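Local coordinates for THUMP domain-containing protein (Pyrococcus horikoshii, PDB 1VBK) that is of uncharacterised function but, with its ferredoxin-like, THUMP and ThiI-type regions, probably binds RNA and ATP, at residues A[35-40]-A[65-70]; A[169-174]-A[194-199]. All blocks are in the same frame, centred on the assembly; numbering follows the deposited sequence.

Contact 1 (A[35-40]-A[65-70])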
loop_
_atom_site.group_PDB
_atom_site.type_symbol
_atom_site.label_atom_id
_atom_site.label_comp_id
_atom_site.label_asym_id
_atom_site.label_seq_id
_atom_site.Cartn_x
_atom_site.Cartn_y
_atom_site.Cartn_z
ATOM N N VAL A 35 16.858 0.999 21.284
ATOM C CA VAL A 35 18.162 1.072 20.634
ATOM C C VAL A 35 18.487 2.521 20.274
ATOM O O VAL A 35 19.600 2.989 20.506
ATOM C CB VAL A 35 18.202 0.185 19.362
ATOM C CG1 VAL A 35 19.520 0.382 18.620
ATOM C CG2 VAL A 35 18.052 -1.279 19.756
ATOM N N THR A 36 17.511 3.231 19.719
ATOM C CA THR A 36 17.702 4.624 19.341
ATOM C C THR A 36 18.072 5.485 20.550
ATOM O O THR A 36 18.946 6.345 20.460
ATOM C CB THR A 36 16.426 5.202 18.684
ATOM O OG1 THR A 36 16.135 4.471 17.487
ATOM C CG2 THR A 36 16.617 6.666 18.335
ATOM N N GLU A 37 17.418 5.241 21.682
ATOM C CA GLU A 37 17.685 6.006 22.898
ATOM C C GLU A 37 18.815 5.397 23.726
ATOM O O GLU A 37 19.103 5.850 24.832
ATOM C CB GLU A 37 16.418 6.090 23.755
ATOM C CG GLU A 37 15.232 6.766 23.083
ATOM C CD GLU A 37 15.499 8.217 22.736
ATOM O OE1 GLU A 37 15.904 8.982 23.637
ATOM O OE2 GLU A 37 15.295 8.597 21.562
ATOM N N GLU A 38 19.453 4.370 23.184
ATOM C CA GLU A 38 20.547 3.681 23.858
ATOM C C GLU A 38 20.188 3.160 25.248
ATOM O O GLU A 38 20.958 3.313 26.201
ATOM C CB GLU A 38 21.787 4.581 23.949
ATOM C CG GLU A 38 22.307 5.040 22.595
ATOM C CD GLU A 38 23.747 5.525 22.639
ATOM O OE1 GLU A 38 24.170 6.098 23.665
ATOM O OE2 GLU A 38 24.456 5.345 21.629
ATOM N N VAL A 39 19.011 2.552 25.365
ATOM C CA VAL A 39 18.587 1.972 26.631
ATOM C C VAL A 39 18.919 0.485 26.552
ATOM O O VAL A 39 18.412 -0.227 25.687
ATOM C CB VAL A 39 17.068 2.127 26.867
ATOM C CG1 VAL A 39 16.688 1.491 28.197
ATOM C CG2 VAL A 39 16.681 3.597 26.860
ATOM N N PRO A 40 19.780 -0.001 27.454
ATOM C CA PRO A 40 20.167 -1.414 27.464
ATOM C C PRO A 40 18.991 -2.317 27.833
ATOM O O PRO A 40 18.123 -1.923 28.604
ATOM C CB PRO A 40 21.270 -1.469 28.527
ATOM C CG PRO A 40 21.759 -0.049 28.623
ATOM C CD PRO A 40 20.484 0.737 28.513
ATOM N N LEU A 65 9.331 4.085 26.262
ATOM C CA LEU A 65 8.190 3.356 25.727
ATOM C C LEU A 65 6.863 4.102 25.798
ATOM O O LEU A 65 5.910 3.745 25.103
ATOM C CB LEU A 65 8.083 1.985 26.407
ATOM C CG LEU A 65 9.315 1.110 26.132
ATOM C CD1 LEU A 65 9.068 -0.309 26.614
ATOM C CD2 LEU A 65 9.627 1.107 24.634
ATOM N N VAL A 66 6.790 5.129 26.634
ATOM C CA VAL A 66 5.568 5.922 26.721
ATOM C C VAL A 66 5.272 6.527 25.347
ATOM O O VAL A 66 4.118 6.788 25.008
ATOM C CB VAL A 66 5.713 7.089 27.742
ATOM C CG1 VAL A 66 4.503 8.009 27.660
ATOM C CG2 VAL A 66 5.841 6.539 29.150
ATOM N N ARG A 67 6.316 6.739 24.550
ATOM C CA ARG A 67 6.145 7.342 23.227
ATOM C C ARG A 67 5.892 6.362 22.085
ATOM O O ARG A 67 5.889 6.755 20.913
ATOM C CB ARG A 67 7.359 8.213 22.886
ATOM C CG ARG A 67 7.569 9.382 23.853
ATOM C CD ARG A 67 8.566 10.387 23.291
ATOM N NE ARG A 67 9.864 9.781 23.001
ATOM C CZ ARG A 67 10.787 9.502 23.916
ATOM N NH1 ARG A 67 11.935 8.947 23.553
ATOM N NH2 ARG A 67 10.573 9.794 25.191
ATOM N N VAL A 68 5.668 5.097 22.423
ATOM C CA VAL A 68 5.411 4.061 21.424
ATOM C C VAL A 68 3.911 3.781 21.306
ATOM O O VAL A 68 3.292 3.249 22.231
ATOM C CB VAL A 68 6.152 2.759 21.794
ATOM C CG1 VAL A 68 5.816 1.644 20.799
ATOM C CG2 VAL A 68 7.656 3.020 21.807
ATOM N N PHE A 69 3.328 4.134 20.162
ATOM C CA PHE A 69 1.898 3.926 19.957
ATOM C C PHE A 69 1.495 2.456 19.998
ATOM O O PHE A 69 2.258 1.577 19.602
ATOM C CB PHE A 69 1.459 4.556 18.633
ATOM C CG PHE A 69 1.667 6.045 18.573
ATOM C CD1 PHE A 69 1.114 6.876 19.544
ATOM C CD2 PHE A 69 2.419 6.617 17.548
ATOM C CE1 PHE A 69 1.305 8.257 19.501
ATOM C CE2 PHE A 69 2.617 8.003 17.493
ATOM C CZ PHE A 69 2.059 8.823 18.472
ATOM N N GLY A 70 0.285 2.195 20.481
ATOM C CA GLY A 70 -0.195 0.830 20.572
ATOM C C GLY A 70 -0.081 0.294 21.989
ATOM O O GLY A 70 -0.633 -0.760 22.314
#
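Arg67 NH1 is the polar atom on which this contact turns: it faces the carboxylate of Glu37 and is also hydrogen-bonded to Tyr232 OH. Its distance to Glu37 OE2 is 3.9 Å, and Glu37 OE1 is about as far from it. These near-equal separations describe a long salt bridge, electrostatic rather than hydrogen-bonded. Plane orientation agrees with that reading, since carboxylate and guanidinium stand 78° apart and cannot form the flat two-pronged pairing. Glu37 CG, in turn, sits at the guanidinium edge and in its plane, 4.0 Å from Arg67 NH1. The two side chains reach for each other from opposite directions, the glutamate chain folded at its second torsion (-63°) and the arginine chain at its third (-58°).

Both residues lie just beyond helices of the ferredoxin-like region. Glu37 follows helix 19-36, which closes in a Schellman motif: Glu38, with positive phi, places its N 3.0 Å from Val35 O, and Val39 N returns to Leu34 O. Arg67 is in the type I turn from Leu65 to Val68 that leads from helix 58-65 toward strand 71-81, where Val68 N meets Leu65 O at 3.0 Å.

Arg67 is held more firmly from outside the pair, by the bonds of NE to Arg229 O and of NH1 to Tyr232 OH; the same hydroxyl makes a weak hydrogen bond with Glu37 OE2. Replaced by alanine, Glu37 would probably leave Arg67 NH1 without its nearby negative charge and Tyr232 OH without that weak partner. With just 58 Å² buried, the evidence points to a long charge pair at the surface, joined on the glutamate side only weakly by the hydroxyl of Tyr232, in which Arg67 links the ferredoxin-like region to the ThiI-type region.

Contact 2 (A[169-174]-A[194-199]); sequences KGWGGL and AIFLMM
Phe196 brings the CZ corner of its ring over one face of the Trp171 indole, 3.7 Å above the plane and displaced toward the rim. The planes meet at 72° and the centroid of the phenylalanine ring is 5.1 Å from that of the six-membered ring of Trp171, which defines an edge-to-face pair with the tryptophan as the face. The closest atoms are Phe196 CZ and Trp171 CH2 at 3.8 Å, while Phe196 CE1 lies 3.9 Å from Trp171 CZ3; the touching therefore falls on the benzo half of the indole. Arg304 makes a cation-pi contact with the same tryptophan, and Phe196 has further edge-to-face partners in Phe69 and Tyr230.

The phenylalanine reaches this position because its CG is anti to the backbone N (chi1 178°), which carries the ring across to the indole of Trp171. Helix 189-200, which bears it, follows strand 181-185, the middle strand of a five-stranded parallel sheet with order 3-2-1-4-5, the Rossmann-like arrangement of the HUP clan, in which nucleotide binding is usual and here consistent with the ATP-binding assignment. Trp171, by contrast, comes from the glycine-rich linker between strand 168-169 and that sheet. The backbone after Trp171 turns through two glycines at positive phi, Gly172 and Gly173, conformations that residues with a CB seldom adopt.

Farther along, Leu174 O comes within 3.8 Å of Met199 O, a closeness that goes with the backbone hydrogen bond between Leu174 and Lys200. Val301 and Leu305 of helix 295-305 touch both Trp171 and Phe196. The side chain of Phe196 is also about 4 Å from a bound methylpentanediol, probably carried over from the crystallisation liquor.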
loop_
_atom_site.group_PDB
_atom_site.type_symbol
_atom_site.label_atom_id
_atom_site.label_comp_id
_atom_site.label_asym_id
_atom_site.label_seq_id
_atom_site.Cartn_x
_atom_site.Cartn_y
_atom_site.Cartn_z
ATOM N N LYS A 169 0.541 5.405 32.014
ATOM C CA LYS A 169 -0.408 5.404 30.909
ATOM C C LYS A 169 0.301 5.664 29.577
ATOM O O LYS A 169 1.059 6.626 29.440
ATOM C CB LYS A 169 -1.480 6.472 31.162
ATOM C CG LYS A 169 -2.610 6.515 30.141
ATOM C CD LYS A 169 -3.645 7.573 30.530
ATOM C CE LYS A 169 -4.779 7.650 29.518
ATOM N NZ LYS A 169 -5.793 8.681 29.894
ATOM N N GLY A 170 0.068 4.787 28.605
ATOM C CA GLY A 170 0.674 4.956 27.300
ATOM C C GLY A 170 -0.227 5.842 26.462
ATOM O O GLY A 170 -1.199 6.395 26.973
ATOM N N TRP A 171 0.080 5.983 25.180
ATOM C CA TRP A 171 -0.737 6.815 24.305
ATOM C C TRP A 171 -1.889 6.057 23.683
ATOM O O TRP A 171 -2.768 6.654 23.069
ATOM C CB TRP A 171 0.110 7.417 23.181
ATOM C CG TRP A 171 0.708 8.738 23.533
ATOM C CD1 TRP A 171 1.923 8.967 24.105
ATOM C CD2 TRP A 171 0.098 10.017 23.354
ATOM N NE1 TRP A 171 2.110 10.316 24.294
ATOM C CE2 TRP A 171 1.003 10.984 23.840
ATOM C CE3 TRP A 171 -1.131 10.441 22.830
ATOM C CZ2 TRP A 171 0.721 12.351 23.818
ATOM C CZ3 TRP A 171 -1.412 11.804 22.807
ATOM C CH2 TRP A 171 -0.487 12.741 23.298
ATOM N N GLY A 172 -1.891 4.740 23.843
ATOM C CA GLY A 172 -2.942 3.949 23.241
ATOM C C GLY A 172 -2.707 3.966 21.743
ATOM O O GLY A 172 -1.556 4.025 21.296
ATOM N N GLY A 173 -3.781 3.927 20.961
ATOM C CA GLY A 173 -3.623 3.939 19.516
ATOM C C GLY A 173 -3.221 2.573 18.987
ATOM O O GLY A 173 -3.502 1.550 19.619
ATOM N N LEU A 174 -2.558 2.550 17.833
ATOM C CA LEU A 174 -2.130 1.296 17.218
ATOM C C LEU A 174 -0.649 1.375 16.850
ATOM O O LEU A 174 -0.133 2.447 16.546
ATOM C CB LEU A 174 -2.979 1.013 15.973
ATOM C CG LEU A 174 -4.485 0.852 16.236
ATOM C CD1 LEU A 174 -5.247 0.841 14.920
ATOM C CD2 LEU A 174 -4.747 -0.444 17.010
ATOM N N ALA A 194 -1.379 16.760 12.488
ATOM C CA ALA A 194 -2.147 15.867 11.631
ATOM C C ALA A 194 -1.369 14.559 11.479
ATOM O O ALA A 194 -1.937 13.472 11.559
ATOM C CB ALA A 194 -2.360 16.514 10.264
ATOM N N ILE A 195 -0.064 14.678 11.259
ATOM C CA ILE A 195 0.798 13.509 11.105
ATOM C C ILE A 195 0.863 12.717 12.404
ATOM O O ILE A 195 0.791 11.492 12.399
ATOM C CB ILE A 195 2.216 13.930 10.674
ATOM C CG1 ILE A 195 2.161 14.463 9.237
ATOM C CG2 ILE A 195 3.179 12.748 10.793
ATOM C CD1 ILE A 195 3.459 15.044 8.724
ATOM N N PHE A 196 0.988 13.426 13.521
ATOM C CA PHE A 196 1.046 12.774 14.822
ATOM C C PHE A 196 -0.210 11.929 15.046
ATOM O O PHE A 196 -0.124 10.776 15.470
ATOM C CB PHE A 196 1.197 13.834 15.928
ATOM C CG PHE A 196 1.213 13.268 17.324
ATOM C CD1 PHE A 196 0.027 12.921 17.963
ATOM C CD2 PHE A 196 2.416 13.074 17.994
ATOM C CE1 PHE A 196 0.037 12.385 19.253
ATOM C CE2 PHE A 196 2.440 12.538 19.286
ATOM C CZ PHE A 196 1.244 12.194 19.915
ATOM N N LEU A 197 -1.373 12.499 14.744
ATOM C CA LEU A 197 -2.640 11.795 14.924
ATOM C C LEU A 197 -2.754 10.531 14.071
ATOM O O LEU A 197 -3.331 9.534 14.505
ATOM C CB LEU A 197 -3.808 12.734 14.615
ATOM C CG LEU A 197 -3.963 13.931 15.563
ATOM C CD1 LEU A 197 -4.990 14.908 15.007
ATOM C CD2 LEU A 197 -4.374 13.439 16.942
ATOM N N MET A 198 -2.202 10.565 12.864
ATOM C CA MET A 198 -2.262 9.401 11.983
ATOM C C MET A 198 -1.279 8.309 12.410
ATOM O O MET A 198 -1.576 7.120 12.288
ATOM C CB MET A 198 -2.000 9.820 10.537
ATOM C CG MET A 198 -3.085 10.708 9.950
ATOM S SD MET A 198 -4.710 9.929 10.016
ATOM C CE MET A 198 -4.527 8.660 8.764
ATOM N N MET A 199 -0.110 8.702 12.904
ATOM C CA MET A 199 0.850 7.710 13.369
ATOM C C MET A 199 0.213 6.959 14.545
ATOM O O MET A 199 0.359 5.740 14.678
ATOM C CB MET A 199 2.152 8.376 13.815
ATOM C CG MET A 199 2.988 8.918 12.667
ATOM S SD MET A 199 4.633 9.448 13.191
ATOM C CE MET A 199 4.289 11.124 13.668
#

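Contact 1 closes before contact 2 opens, so the two follow in series along the chain, their centres about 14 Å apart. Contact 1 belongs to the ferredoxin-like region, at the ends of helices 19-36 and 58-65; contact 2 sets the linker after strand 168-169 against helix 189-200 of the Rossmann-like part. Segments 65-70 and 169-174 meet directly: Gly70 N lies 2.7 Å from Gly172 O, a probable hydrogen bond, and Phe69 CB is 3.4 Å from Leu174 O. Tyr230 touches both Arg67 and Phe196. Contact 1 lies within the ferredoxin-like region, but its 65-70 segment also borders contact 2, so it is there that this region abuts the putative nucleotide-binding region.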